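Local coordinates for amino acid ABC transporter, periplasmic amino acid-binding protein (Brucella ovis, PDB 4Z9N) that binds glutathione and probably delivers it to an ABC transporter for uptake, as solute-binding proteins of this family do with their ligands, at residues His232-Asn237 against Val283-Gly288; Ala246-Met251 against Arg261-Glu266. All coordinates share one frame; numbering follows the deposited sequence.

Contact 1: residues His232-Asn237 against Val283-Gly288; sequences HNALLN and VKIIKG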
ATOM      1  N   HIS D 232      -3.156 -11.611  -1.297  1.00 13.76           N
ATOM      2  CA  HIS D 232      -2.574 -10.876  -0.172  1.00 12.93           C
ATOM      3  C   HIS D 232      -3.617 -10.180   0.698  1.00 16.60           C
ATOM      4  O   HIS D 232      -3.601 -10.291   1.925  1.00 11.64           O
ATOM      5  CB  HIS D 232      -1.578  -9.846  -0.708  1.00 14.41           C
ATOM      6  CG  HIS D 232      -1.065  -8.888   0.320  1.00 13.76           C
ATOM      7  ND1 HIS D 232      -0.356  -9.287   1.434  1.00 13.17           N
ATOM      8  CD2 HIS D 232      -1.090  -7.530   0.354  1.00 13.67           C
ATOM      9  CE1 HIS D 232       0.005  -8.217   2.127  1.00 15.68           C
ATOM     10  NE2 HIS D 232      -0.426  -7.140   1.490  1.00 15.22           N
ATOM     11  N   ASN D 233      -4.529  -9.459   0.068  1.00 11.57           N
ATOM     12  CA  ASN D 233      -5.472  -8.680   0.857  1.00 15.06           C
ATOM     13  C   ASN D 233      -6.518  -9.581   1.494  1.00 15.06           C
ATOM     14  O   ASN D 233      -7.012  -9.272   2.577  1.00 12.27           O
ATOM     15  CB  ASN D 233      -6.098  -7.581   0.001  1.00 11.52           C
ATOM     16  CG  ASN D 233      -5.151  -6.404  -0.180  1.00 14.35           C
ATOM     17  OD1 ASN D 233      -5.022  -5.577   0.717  1.00 14.41           O
ATOM     18  ND2 ASN D 233      -4.454  -6.346  -1.325  1.00 14.62           N
ATOM     19  N   ALA D 234      -6.805 -10.722   0.863  1.00 16.79           N
ATOM     20  CA  ALA D 234      -7.680 -11.702   1.485  1.00 17.06           C
ATOM     21  C   ALA D 234      -7.034 -12.218   2.765  1.00 16.71           C
ATOM     22  O   ALA D 234      -7.708 -12.364   3.790  1.00 18.16           O
ATOM     23  CB  ALA D 234      -7.987 -12.864   0.536  1.00 15.13           C
ATOM     24  N   LEU D 235      -5.734 -12.491   2.710  1.00 13.63           N
ATOM     25  CA  LEU D 235      -5.026 -12.962   3.901  1.00 14.86           C
ATOM     26  C   LEU D 235      -5.130 -11.946   5.041  1.00 14.44           C
ATOM     27  O   LEU D 235      -5.326 -12.317   6.208  1.00 15.11           O
ATOM     28  CB  LEU D 235      -3.553 -13.242   3.587  1.00 15.45           C
ATOM     29  CG  LEU D 235      -3.291 -14.478   2.717  1.00 15.39           C
ATOM     30  CD1 LEU D 235      -1.843 -14.503   2.247  1.00 14.58           C
ATOM     31  CD2 LEU D 235      -3.639 -15.752   3.485  1.00 19.38           C
ATOM     32  N   LEU D 236      -4.965 -10.666   4.700  1.00 15.23           N
ATOM     33  CA  LEU D 236      -5.063  -9.593   5.692  1.00 15.45           C
ATOM     34  C   LEU D 236      -6.484  -9.454   6.251  1.00 17.11           C
ATOM     35  O   LEU D 236      -6.671  -9.381   7.467  1.00 14.16           O
ATOM     36  CB  LEU D 236      -4.613  -8.266   5.090  1.00 14.84           C
ATOM     37  CG  LEU D 236      -3.108  -8.171   4.769  1.00 11.29           C
ATOM     38  CD1 LEU D 236      -2.740  -6.806   4.153  1.00 12.35           C
ATOM     39  CD2 LEU D 236      -2.239  -8.452   6.015  1.00 12.24           C
ATOM     40  N   ASN D 237      -7.480  -9.392   5.364  1.00 12.60           N
ATOM     41  CA  ASN D 237      -8.866  -9.246   5.812  1.00 14.30           C
ATOM     42  C   ASN D 237      -9.284 -10.407   6.716  1.00 17.27           C
ATOM     43  O   ASN D 237      -9.945 -10.189   7.737  1.00 14.75           O
ATOM     44  CB  ASN D 237      -9.829  -9.130   4.616  1.00 15.70           C
ATOM     45  CG  ASN D 237      -9.989  -7.697   4.125  1.00 15.42           C
ATOM     46  OD1 ASN D 237     -10.745  -6.912   4.697  1.00 15.63           O
ATOM     47  ND2 ASN D 237      -9.267  -7.348   3.062  1.00 13.82           N
ATOM     48  N   VAL D 283     -12.033 -18.954   1.029  1.00 23.77           N
ATOM     49  CA  VAL D 283     -12.091 -20.188   1.817  1.00 22.14           C
ATOM     50  C   VAL D 283     -10.953 -21.113   1.375  1.00 23.25           C
ATOM     51  O   VAL D 283     -10.281 -21.723   2.208  1.00 24.28           O
ATOM     52  CB  VAL D 283     -13.459 -20.902   1.700  1.00 26.80           C
ATOM     53  CG1 VAL D 283     -13.496 -22.133   2.614  1.00 25.05           C
ATOM     54  CG2 VAL D 283     -14.599 -19.949   2.045  1.00 24.38           C
ATOM     55  N   LYS D 284     -10.716 -21.187   0.067  1.00 23.68           N
ATOM     56  CA  LYS D 284      -9.611 -21.997  -0.442  1.00 24.31           C
ATOM     57  C   LYS D 284      -8.262 -21.518   0.085  1.00 22.94           C
ATOM     58  O   LYS D 284      -7.432 -22.350   0.473  1.00 22.91           O
ATOM     59  CB  LYS D 284      -9.580 -22.008  -1.972  1.00 23.34           C
ATOM     60  CG  LYS D 284     -10.805 -22.594  -2.638  1.00 32.77           C
ATOM     61  CD  LYS D 284     -10.619 -22.596  -4.157  1.00 34.80           C
ATOM     62  CE  LYS D 284     -11.813 -23.198  -4.886  1.00 40.79           C
ATOM     63  NZ  LYS D 284     -12.375 -24.376  -4.178  1.00 42.88           N
ATOM     64  N   ILE D 285      -8.044 -20.196   0.095  1.00 20.68           N
ATOM     65  CA  ILE D 285      -6.800 -19.641   0.612  1.00 19.77           C
ATOM     66  C   ILE D 285      -6.617 -20.014   2.086  1.00 20.15           C
ATOM     67  O   ILE D 285      -5.585 -20.563   2.476  1.00 20.52           O
ATOM     68  CB  ILE D 285      -6.715 -18.094   0.437  1.00 18.23           C
ATOM     69  CG1 ILE D 285      -6.736 -17.684  -1.046  1.00 17.98           C
ATOM     70  CG2 ILE D 285      -5.480 -17.584   1.112  1.00 17.49           C
ATOM     71  CD1 ILE D 285      -6.871 -16.165  -1.287  1.00 18.57           C
ATOM     72  N   ILE D 286      -7.606 -19.697   2.913  1.00 20.16           N
ATOM     73  CA  ILE D 286      -7.457 -19.884   4.349  1.00 26.73           C
ATOM     74  C   ILE D 286      -7.341 -21.376   4.722  1.00 27.10           C
ATOM     75  O   ILE D 286      -6.572 -21.750   5.617  1.00 24.14           O
ATOM     76  CB  ILE D 286      -8.622 -19.206   5.096  1.00 24.86           C
ATOM     77  CG1 ILE D 286      -8.669 -17.719   4.745  1.00 22.22           C
ATOM     78  CG2 ILE D 286      -8.449 -19.349   6.587  1.00 22.74           C
ATOM     79  CD1 ILE D 286      -7.377 -16.953   5.088  1.00 19.68           C
ATOM     80  N   LYS D 287      -8.084 -22.232   4.034  1.00 23.29           N
ATOM     81  CA  LYS D 287      -7.924 -23.669   4.230  1.00 25.03           C
ATOM     82  C   LYS D 287      -6.511 -24.127   3.881  1.00 25.14           C
ATOM     83  O   LYS D 287      -5.941 -24.993   4.556  1.00 26.27           O
ATOM     84  CB  LYS D 287      -8.945 -24.439   3.392  1.00 30.53           C
ATOM     85  CG  LYS D 287     -10.370 -24.290   3.899  1.00 32.59           C
ATOM     86  CD  LYS D 287     -11.165 -25.549   3.712  1.00 36.21           C
ATOM     87  CE  LYS D 287     -12.573 -25.376   4.277  1.00 42.17           C
ATOM     88  NZ  LYS D 287     -13.576 -26.262   3.610  1.00 43.04           N
ATOM     89  N   GLY D 288      -5.949 -23.533   2.832  1.00 24.31           N
ATOM     90  CA  GLY D 288      -4.640 -23.930   2.347  1.00 24.27           C
ATOM     91  C   GLY D 288      -3.473 -23.513   3.225  1.00 23.64           C
ATOM     92  O   GLY D 288      -2.539 -24.293   3.430  1.00 24.53           O
TER
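Ile285 sets its two branches on the adjacent Ala234 and Leu235 of helix 222-240, in a helix-helix packing within the helical region that follows the strands of this periplasmic binding protein fold. The segments 232-237 and 283-288 cross at -71°, their axes 10.1 Å apart at closest approach, so the steep crossing confines the contact to a small patch built from four buried residues. Ile285 supplies the main bump. With CG1 anti to the carbonyl carbon (chi1 -63°), its long arm runs straight out and sets CD1 on the low spot left by the methyl of Ala234, CD1 to CB 3.9 Å. The short branch, CG2, is thereby turned to the flank of Leu235, where it meets CD2 at 3.5 Å, the tightest point of the interface. The two side chains lie nearly at right angles, so methyl meets methyl with little length in common. The bump of Leu235 goes the other way: CD2 enters the notch between Ile285 CG2 and the CD1 of Ile286, the latter a looser neighbour at 4.2 Å. Helix 44-57 closes one flank, with Ala51 touching both Leu235 and Ile285, while Tyr292 and Ile295 of helix 292-299 also pack on Leu235. Farther along segment 232-237, Asn237 folds its amide back on its own helix. The carbonyl oxygen of Asn233 takes the backbone N of Asn237 at 2.8 Å and, from the opposite face of its plane, Asn237 ND2 at 3.0 Å.

Contact 2: residues Ala246-Met251 against Arg261-Glu266; sequences ANVEEM and RLLGAE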
ATOM      1  N   ALA D 246      -8.477 -23.123  10.967  1.00 27.59           N
ATOM      2  CA  ALA D 246      -9.276 -24.061  11.751  1.00 29.98           C
ATOM      3  C   ALA D 246     -10.764 -23.729  11.748  1.00 32.70           C
ATOM      4  O   ALA D 246     -11.602 -24.629  11.863  1.00 32.66           O
ATOM      5  CB  ALA D 246      -8.756 -24.116  13.180  1.00 33.56           C
ATOM      6  N   ASN D 247     -11.114 -22.452  11.615  1.00 31.58           N
ATOM      7  CA  ASN D 247     -12.526 -22.102  11.786  1.00 29.53           C
ATOM      8  C   ASN D 247     -13.221 -21.622  10.518  1.00 28.71           C
ATOM      9  O   ASN D 247     -14.412 -21.334  10.548  1.00 29.50           O
ATOM     10  CB  ASN D 247     -12.690 -21.052  12.897  1.00 28.96           C
ATOM     11  CG  ASN D 247     -12.219 -19.646  12.502  1.00 26.47           C
ATOM     12  OD1 ASN D 247     -11.983 -19.333  11.329  1.00 25.15           O
ATOM     13  ND2 ASN D 247     -12.098 -18.779  13.508  1.00 26.05           N
ATOM     14  N   VAL D 248     -12.487 -21.520   9.413  1.00 27.32           N
ATOM     15  CA  VAL D 248     -13.063 -20.917   8.209  1.00 26.45           C
ATOM     16  C   VAL D 248     -14.299 -21.676   7.694  1.00 28.73           C
ATOM     17  O   VAL D 248     -15.231 -21.065   7.168  1.00 30.78           O
ATOM     18  CB  VAL D 248     -12.001 -20.783   7.101  1.00 24.91           C
ATOM     19  CG1 VAL D 248     -11.472 -22.143   6.677  1.00 29.32           C
ATOM     20  CG2 VAL D 248     -12.573 -20.017   5.918  1.00 25.64           C
ATOM     21  N   GLU D 249     -14.331 -22.995   7.845  1.00 30.44           N
ATOM     22  CA  GLU D 249     -15.494 -23.730   7.365  1.00 32.61           C
ATOM     23  C   GLU D 249     -16.713 -23.332   8.183  1.00 35.32           C
ATOM     24  O   GLU D 249     -17.802 -23.189   7.641  1.00 39.10           O
ATOM     25  CB  GLU D 249     -15.269 -25.242   7.421  1.00 44.38           C
ATOM     26  CG  GLU D 249     -16.437 -26.068   6.863  1.00 51.29           C
ATOM     27  CD  GLU D 249     -16.624 -25.915   5.358  1.00 53.96           C
ATOM     28  OE1 GLU D 249     -15.674 -25.479   4.676  1.00 51.36           O
ATOM     29  OE2 GLU D 249     -17.722 -26.252   4.863  1.00 58.72           O
ATOM     30  N   GLU D 250     -16.519 -23.129   9.482  1.00 35.04           N
ATOM     31  CA  GLU D 250     -17.585 -22.625  10.346  1.00 38.69           C
ATOM     32  C   GLU D 250     -17.921 -21.158  10.047  1.00 36.93           C
ATOM     33  O   GLU D 250     -19.088 -20.759  10.063  1.00 35.23           O
ATOM     34  CB  GLU D 250     -17.194 -22.769  11.818  1.00 37.41           C
ATOM     35  CG  GLU D 250     -17.569 -24.099  12.467  1.00 44.44           C
ATOM     36  CD  GLU D 250     -18.948 -24.603  12.072  1.00 50.05           C
ATOM     37  OE1 GLU D 250     -19.073 -25.257  11.009  1.00 55.24           O
ATOM     38  OE2 GLU D 250     -19.904 -24.328  12.824  1.00 47.14           O
ATOM     39  N   MET D 251     -16.897 -20.351   9.794  1.00 36.83           N
ATOM     40  CA  MET D 251     -17.123 -18.927   9.562  1.00 35.00           C
ATOM     41  C   MET D 251     -17.926 -18.683   8.286  1.00 35.47           C
ATOM     42  O   MET D 251     -18.564 -17.642   8.138  1.00 31.10           O
ATOM     43  CB  MET D 251     -15.795 -18.170   9.504  1.00 33.39           C
ATOM     44  CG  MET D 251     -15.156 -17.926  10.864  1.00 37.54           C
ATOM     45  SD  MET D 251     -16.120 -16.793  11.894  1.00 41.67           S
ATOM     46  CE  MET D 251     -15.061 -16.633  13.326  1.00 41.57           C
ATOM     47  N   ARG D 261     -19.556 -12.051   2.810  1.00 23.70           N
ATOM     48  CA  ARG D 261     -19.125 -11.570   1.505  1.00 22.09           C
ATOM     49  C   ARG D 261     -17.696 -12.036   1.220  1.00 24.45           C
ATOM     50  O   ARG D 261     -17.400 -12.529   0.126  1.00 25.26           O
ATOM     51  CB  ARG D 261     -19.237 -10.037   1.439  1.00 20.57           C
ATOM     52  CG  ARG D 261     -18.844  -9.434   0.090  1.00 22.37           C
ATOM     53  CD  ARG D 261     -19.187  -7.947  -0.008  1.00 22.34           C
ATOM     54  NE  ARG D 261     -18.493  -7.160   1.014  1.00 21.15           N
ATOM     55  CZ  ARG D 261     -19.090  -6.621   2.076  1.00 23.24           C
ATOM     56  NH1 ARG D 261     -20.403  -6.757   2.242  1.00 21.56           N
ATOM     57  NH2 ARG D 261     -18.379  -5.925   2.960  1.00 20.85           N
ATOM     58  N   LEU D 262     -16.816 -11.905   2.210  1.00 17.92           N
ATOM     59  CA  LEU D 262     -15.425 -12.352   2.062  1.00 16.82           C
ATOM     60  C   LEU D 262     -15.352 -13.838   1.713  1.00 19.48           C
ATOM     61  O   LEU D 262     -14.600 -14.236   0.833  1.00 20.66           O
ATOM     62  CB  LEU D 262     -14.626 -12.098   3.346  1.00 18.13           C
ATOM     63  CG  LEU D 262     -13.148 -12.495   3.288  1.00 20.90           C
ATOM     64  CD1 LEU D 262     -12.384 -11.616   2.281  1.00 16.13           C
ATOM     65  CD2 LEU D 262     -12.494 -12.464   4.671  1.00 19.29           C
ATOM     66  N   LEU D 263     -16.150 -14.655   2.392  1.00 20.16           N
ATOM     67  CA  LEU D 263     -16.028 -16.104   2.221  1.00 22.45           C
ATOM     68  C   LEU D 263     -16.921 -16.659   1.107  1.00 25.25           C
ATOM     69  O   LEU D 263     -17.035 -17.874   0.949  1.00 25.22           O
ATOM     70  CB  LEU D 263     -16.326 -16.817   3.543  1.00 23.88           C
ATOM     71  CG  LEU D 263     -15.335 -16.405   4.634  1.00 22.43           C
ATOM     72  CD1 LEU D 263     -15.595 -17.158   5.920  1.00 26.45           C
ATOM     73  CD2 LEU D 263     -13.891 -16.628   4.168  1.00 20.87           C
ATOM     74  N   GLY D 264     -17.526 -15.772   0.322  1.00 25.17           N
ATOM     75  CA  GLY D 264     -18.315 -16.178  -0.828  1.00 26.13           C
ATOM     76  C   GLY D 264     -19.655 -16.806  -0.494  1.00 30.35           C
ATOM     77  O   GLY D 264     -20.206 -17.573  -1.293  1.00 33.09           O
ATOM     78  N   ALA D 265     -20.190 -16.480   0.679  1.00 28.44           N
ATOM     79  CA  ALA D 265     -21.450 -17.066   1.128  1.00 34.61           C
ATOM     80  C   ALA D 265     -22.643 -16.173   0.822  1.00 39.64           C
ATOM     81  O   ALA D 265     -23.781 -16.559   1.054  1.00 42.99           O
ATOM     82  CB  ALA D 265     -21.399 -17.367   2.622  1.00 31.98           C
ATOM     83  N   GLU D 266     -22.385 -14.971   0.320  1.00 43.14           N
ATOM     84  CA  GLU D 266     -23.474 -14.078  -0.057  1.00 46.84           C
ATOM     85  C   GLU D 266     -24.163 -14.646  -1.292  1.00 54.34           C
ATOM     86  O   GLU D 266     -23.567 -15.420  -2.046  1.00 56.92           O
ATOM     87  CB  GLU D 266     -22.965 -12.655  -0.313  1.00 45.82           C
TER
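Leu263 pushes its forked end into the side of the short helix 248-251, one methyl against Met251 and the other against Val248. It is the first residue beyond helix 257-262, whose end is a Schellman motif: Gly264, with positive phi (73°), is the C-prime residue, its N bonded to Arg261 O at 3.3 Å, while the N of Ala265 reaches back to the carbonyl five residues earlier. The turn leaves the side chain of Leu263 directed at the neighbouring helix. The close packing is at CD1, which lies 3.7 Å from the CB of Met251 and equally near its backbone C, so this methyl rests on the root of the methionine and on main chain, well short of the sulfur. Val248 is fitted less closely. The two side chains meet at a slant, and Val248 CG2, anti to the backbone N, stands 4.0 Å from Leu263 CD2. Val282 and Val283 of helix 281-289 back Leu263 and enclose this inner side.

The outer side is looser. Met251 bends at chi2 (-67°), carrying its end away from segment 261-266, and Glu249 and Glu250 leave the backbone facing away from that segment and are exposed. Polar ties lie at the margins: Asn247 turns its amide back on the preceding loop, to Thr244 N and Gly242 O, and Arg261 forms salt bridges with Asp258 and with Asp149 of the second subunit. What joins the two segments is therefore purely apolar; the attachment rests on shape and on burial of Leu263 against Val248 and the base of Met251, while Glu249 and Arg261 find their partners outside the two segments.

Contacts 1 and 2 have their centres 10 Å apart and meet through helix 281-289, which packs on helix 222-240 with one side and on contact 2 with another. Val248 makes much of the junction: its CB lies 3.9 Å from Ile286 CG2, and its CG1 is 3.7 Å from Lys287 CG. Val283 CG2 adds a contact with Leu263 O at 3.4 Å. Beyond that seam, Lys287 NZ and Glu249 OE1 form a salt bridge at 2.5 Å. Contact 1 lies about 16 Å from the centre of the chain, contact 2 about 26 Å, on the same side. Neither contributes residues to the glutathione pocket or the sodium site at Asp96, Leu101, Asp102 and Gln219; both are structural packing.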